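Local coordinates for DNA protection during starvation protein (Mycobacterium smegmatis, PDB 2YW6) that probably protects DNA from oxidative damage by taking up ferrous iron, oxidising it with hydrogen peroxide and storing the ferric mineral inside a hollow twelve-subunit shell, at residues 109-112 / 113-116; 55-58 / 59-63. One frame throughout, in Å; residues are numbered along the deposited sequence.

Contact 1 (109-112 / 113-116); sequences LDLV and YNGV
Tyr113 overlaps the preceding turn of its helix by the edge of its ring: CD1 lies 3.2 Å from the carbonyl O of Leu109, and that oxygen is near the ring plane rather than over a face. The same carbonyl accepts the backbone bond from Tyr113 N at 2.9 Å, with a nearly straight N-H (165°), so one oxygen meets both the main chain and the ring edge of the residue four places on. Further out along the ring, CE1 faces Leu109 CD2 at a looser 4.4 Å, an apolar touch alongside the helix. One step round, Val112 and Val116 stand side by side and point the same way. In both valines CG1 is turned opposite the backbone N (chi1 172° in Val112), and this brings CG2 of Val116, the branch beside its own N, to 4.2 Å from Val112 CG1. Beta-branched side chains suit this packing, since each fills width close to the backbone. Val116 N donates to Val112 O at 3.1 Å. The pattern repeats from Asn114 N to Asp110 O at 3.0 Å, while the bond from Gly115 N to Leu111 O is long and weak at 3.4 Å. The polar ends are held by neighbouring helices: Asp110 OD2 makes a salt bridge to Arg153, and the buried Tyr113 hydroxyl has Gln57 as its partner. Tyrosine thus combines an apolar ring with one polar atom satisfied inside the bundle. Tyr113 on Leu31 and Leu35, with Leu109 on Val38, sets helix 102-127 against helix 12-41; Tyr113 on Phe148 and Val116 on Leu145 join it to helix 132-155, and Gln57 belongs to helix 47-75. Val112 turns instead to the loop residues Trp92 and Tyr95.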
# COMPACT_ATOMS: atom_id res chain seq x y z
N LEU B 109 -0.90 -9.41 -35.40
CA LEU B 109 -1.35 -9.92 -34.09
C LEU B 109 -2.79 -10.39 -34.12
O LEU B 109 -3.15 -11.36 -33.45
CB LEU B 109 -1.19 -8.85 -33.00
CG LEU B 109 0.14 -8.79 -32.25
CD1 LEU B 109 0.02 -7.72 -31.20
CD2 LEU B 109 0.47 -10.12 -31.60
N ASP B 110 -3.63 -9.68 -34.86
CA ASP B 110 -5.04 -10.05 -34.99
C ASP B 110 -5.05 -11.48 -35.55
O ASP B 110 -5.80 -12.35 -35.08
CB ASP B 110 -5.75 -9.11 -35.96
CG ASP B 110 -7.25 -9.35 -36.01
OD1 ASP B 110 -7.88 -8.94 -37.00
OD2 ASP B 110 -7.80 -9.95 -35.07
N LEU B 111 -4.21 -11.70 -36.56
CA LEU B 111 -4.09 -13.00 -37.21
C LEU B 111 -3.64 -14.05 -36.19
O LEU B 111 -4.22 -15.13 -36.11
CB LEU B 111 -3.08 -12.92 -38.36
CG LEU B 111 -3.56 -13.15 -39.80
CD1 LEU B 111 -5.08 -13.07 -39.93
CD2 LEU B 111 -2.87 -12.12 -40.69
N VAL B 112 -2.60 -13.72 -35.43
CA VAL B 112 -2.09 -14.63 -34.42
C VAL B 112 -3.22 -15.06 -33.47
O VAL B 112 -3.39 -16.25 -33.19
CB VAL B 112 -0.94 -13.98 -33.60
CG1 VAL B 112 -0.56 -14.87 -32.42
CG2 VAL B 112 0.27 -13.76 -34.51
N TYR B 113 -4.01 -14.09 -33.00
CA TYR B 113 -5.12 -14.39 -32.11
C TYR B 113 -6.25 -15.22 -32.73
O TYR B 113 -6.95 -15.94 -32.01
CB TYR B 113 -5.69 -13.09 -31.50
CG TYR B 113 -4.91 -12.67 -30.28
CD1 TYR B 113 -3.60 -12.19 -30.39
CD2 TYR B 113 -5.42 -12.88 -28.99
CE1 TYR B 113 -2.82 -11.96 -29.26
CE2 TYR B 113 -4.65 -12.65 -27.87
CZ TYR B 113 -3.36 -12.20 -28.00
OH TYR B 113 -2.57 -12.05 -26.89
N ASN B 114 -6.45 -15.12 -34.04
CA ASN B 114 -7.50 -15.92 -34.66
C ASN B 114 -7.14 -17.38 -34.37
O ASN B 114 -7.99 -18.17 -33.95
CB ASN B 114 -7.58 -15.68 -36.18
CG ASN B 114 -8.40 -14.43 -36.56
OD1 ASN B 114 -9.29 -14.00 -35.81
ND2 ASN B 114 -8.12 -13.87 -37.74
N GLY B 115 -5.87 -17.73 -34.58
CA GLY B 115 -5.44 -19.09 -34.33
C GLY B 115 -5.59 -19.48 -32.87
O GLY B 115 -6.13 -20.55 -32.55
N VAL B 116 -5.11 -18.59 -31.99
CA VAL B 116 -5.15 -18.81 -30.54
C VAL B 116 -6.57 -19.01 -30.02
O VAL B 116 -6.84 -19.95 -29.28
CB VAL B 116 -4.47 -17.62 -29.79
CG1 VAL B 116 -4.47 -17.85 -28.27
CG2 VAL B 116 -3.05 -17.44 -30.30

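Contact 2 (55-58 / 59-63); sequences DPQV and ELVRG
Val58 CG1 lies over one face of the Arg62 guanidinium, 3.5 Å from CZ and offset toward the rim of the flat group. The two side chains run side by side. Arg62 starts with CG beside its backbone N (chi1 -87°) and then stays extended as far as NE, so its long chain brings the guanidinium alongside the residue one turn earlier, where a methyl of the beta-branched valine offers an apolar surface to the flat face. On the neighbouring side of the helix, Gln57 crosses Val61: its chain bends at chi2 (73°), so that the amide passes Val61 CG2, with NE2 at 3.9 Å. Leu60 CD2 approaches the other end of this amide, 4.1 Å from OE1. The amide is polar in a buried place, and its outside partner is Tyr113.

Backbone bonds four residues apart set the spacing that pairs Val58 with Arg62 and Gln57 with Val61. Val61 N bonds to Gln57 O at 2.8 Å, and Arg62 N reaches Val58 O at 3.1 Å from above the carbonyl plane. Pro56 lacks an N-H and the helix kinks there, yet Pro56 O still accepts from Leu60 N at 3.0 Å.

Val58 itself packs on Leu35, and Arg62 meets Arg62 of a second subunit. The side chain of Arg62 lies about 6 Å from that of Asp66, probably an iron ligand at a site shared between two subunits, and its positive charge may influence the field there.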
# COMPACT_ATOMS: atom_id res chain seq x y z
N ASP B 55 1.45 -4.67 -22.46
CA ASP B 55 1.97 -4.96 -21.12
C ASP B 55 1.07 -5.87 -20.25
O ASP B 55 1.50 -6.95 -19.82
CB ASP B 55 2.27 -3.65 -20.39
CG ASP B 55 3.54 -2.98 -20.90
OD1 ASP B 55 3.75 -1.78 -20.61
OD2 ASP B 55 4.33 -3.66 -21.59
N PRO B 56 -0.17 -5.44 -19.99
CA PRO B 56 -1.03 -6.29 -19.16
C PRO B 56 -1.30 -7.66 -19.80
O PRO B 56 -1.35 -8.67 -19.09
CB PRO B 56 -2.29 -5.44 -18.99
CG PRO B 56 -2.30 -4.59 -20.22
CD PRO B 56 -0.86 -4.20 -20.36
N GLN B 57 -1.43 -7.72 -21.12
CA GLN B 57 -1.68 -9.00 -21.80
C GLN B 57 -0.49 -9.95 -21.62
O GLN B 57 -0.67 -11.16 -21.45
CB GLN B 57 -1.95 -8.78 -23.30
CG GLN B 57 -2.29 -10.07 -24.06
CD GLN B 57 -3.70 -10.59 -23.74
OE1 GLN B 57 -4.33 -10.16 -22.78
NE2 GLN B 57 -4.18 -11.52 -24.55
N VAL B 58 0.72 -9.39 -21.67
CA VAL B 58 1.94 -10.18 -21.49
C VAL B 58 1.95 -10.84 -20.11
O VAL B 58 2.42 -11.96 -19.96
CB VAL B 58 3.25 -9.32 -21.61
CG1 VAL B 58 4.45 -10.09 -21.07
CG2 VAL B 58 3.52 -8.96 -23.09
N GLU B 59 1.44 -10.13 -19.10
CA GLU B 59 1.43 -10.69 -17.76
C GLU B 59 0.34 -11.73 -17.63
O GLU B 59 0.55 -12.78 -17.02
CB GLU B 59 1.25 -9.60 -16.71
CG GLU B 59 1.19 -10.17 -15.30
CD GLU B 59 1.34 -9.12 -14.24
OE1 GLU B 59 0.56 -8.14 -14.26
OE2 GLU B 59 2.23 -9.27 -13.37
N LEU B 60 -0.81 -11.44 -18.21
CA LEU B 60 -1.94 -12.34 -18.16
C LEU B 60 -1.55 -13.67 -18.82
O LEU B 60 -1.67 -14.74 -18.21
CB LEU B 60 -3.12 -11.69 -18.88
CG LEU B 60 -4.56 -11.87 -18.37
CD1 LEU B 60 -4.61 -11.89 -16.86
CD2 LEU B 60 -5.42 -10.72 -18.91
N VAL B 61 -1.04 -13.60 -20.04
CA VAL B 61 -0.63 -14.80 -20.79
C VAL B 61 0.49 -15.58 -20.08
O VAL B 61 0.47 -16.81 -20.06
CB VAL B 61 -0.21 -14.40 -22.24
CG1 VAL B 61 0.42 -15.58 -22.98
CG2 VAL B 61 -1.45 -13.86 -23.00
N ARG B 62 1.46 -14.87 -19.51
CA ARG B 62 2.55 -15.51 -18.78
C ARG B 62 1.98 -16.30 -17.60
O ARG B 62 2.42 -17.41 -17.28
CB ARG B 62 3.53 -14.46 -18.25
CG ARG B 62 4.60 -14.06 -19.23
CD ARG B 62 5.38 -12.83 -18.76
NE ARG B 62 6.50 -12.53 -19.65
CZ ARG B 62 7.29 -11.46 -19.54
NH1 ARG B 62 7.08 -10.58 -18.58
NH2 ARG B 62 8.28 -11.26 -20.41
N GLY B 63 1.00 -15.69 -16.95
CA GLY B 63 0.35 -16.32 -15.81
C GLY B 63 -0.47 -17.50 -16.26
O GLY B 63 -0.58 -18.49 -15.55

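How the contacts relate
From the N terminus, contact 2 comes first, on helix 47-75, and contact 1 follows on helix 102-127. Each closes only the single helical turn between a residue and the fourth one after it, so they lie in series, without nesting or crossing. Their centres are 16 Å apart, yet they meet at one point: Tyr113 OH and Gln57 NE2 are 2.9 Å apart, a probable hydrogen bond between the two helices. Leu145 and Phe148 of helix 132-155 touch residues of both contacts, and helix 12-41 does likewise through Leu35. Together they join all four long helices of the ferritin-like bundle, with contact 2 additionally reaching a second subunit.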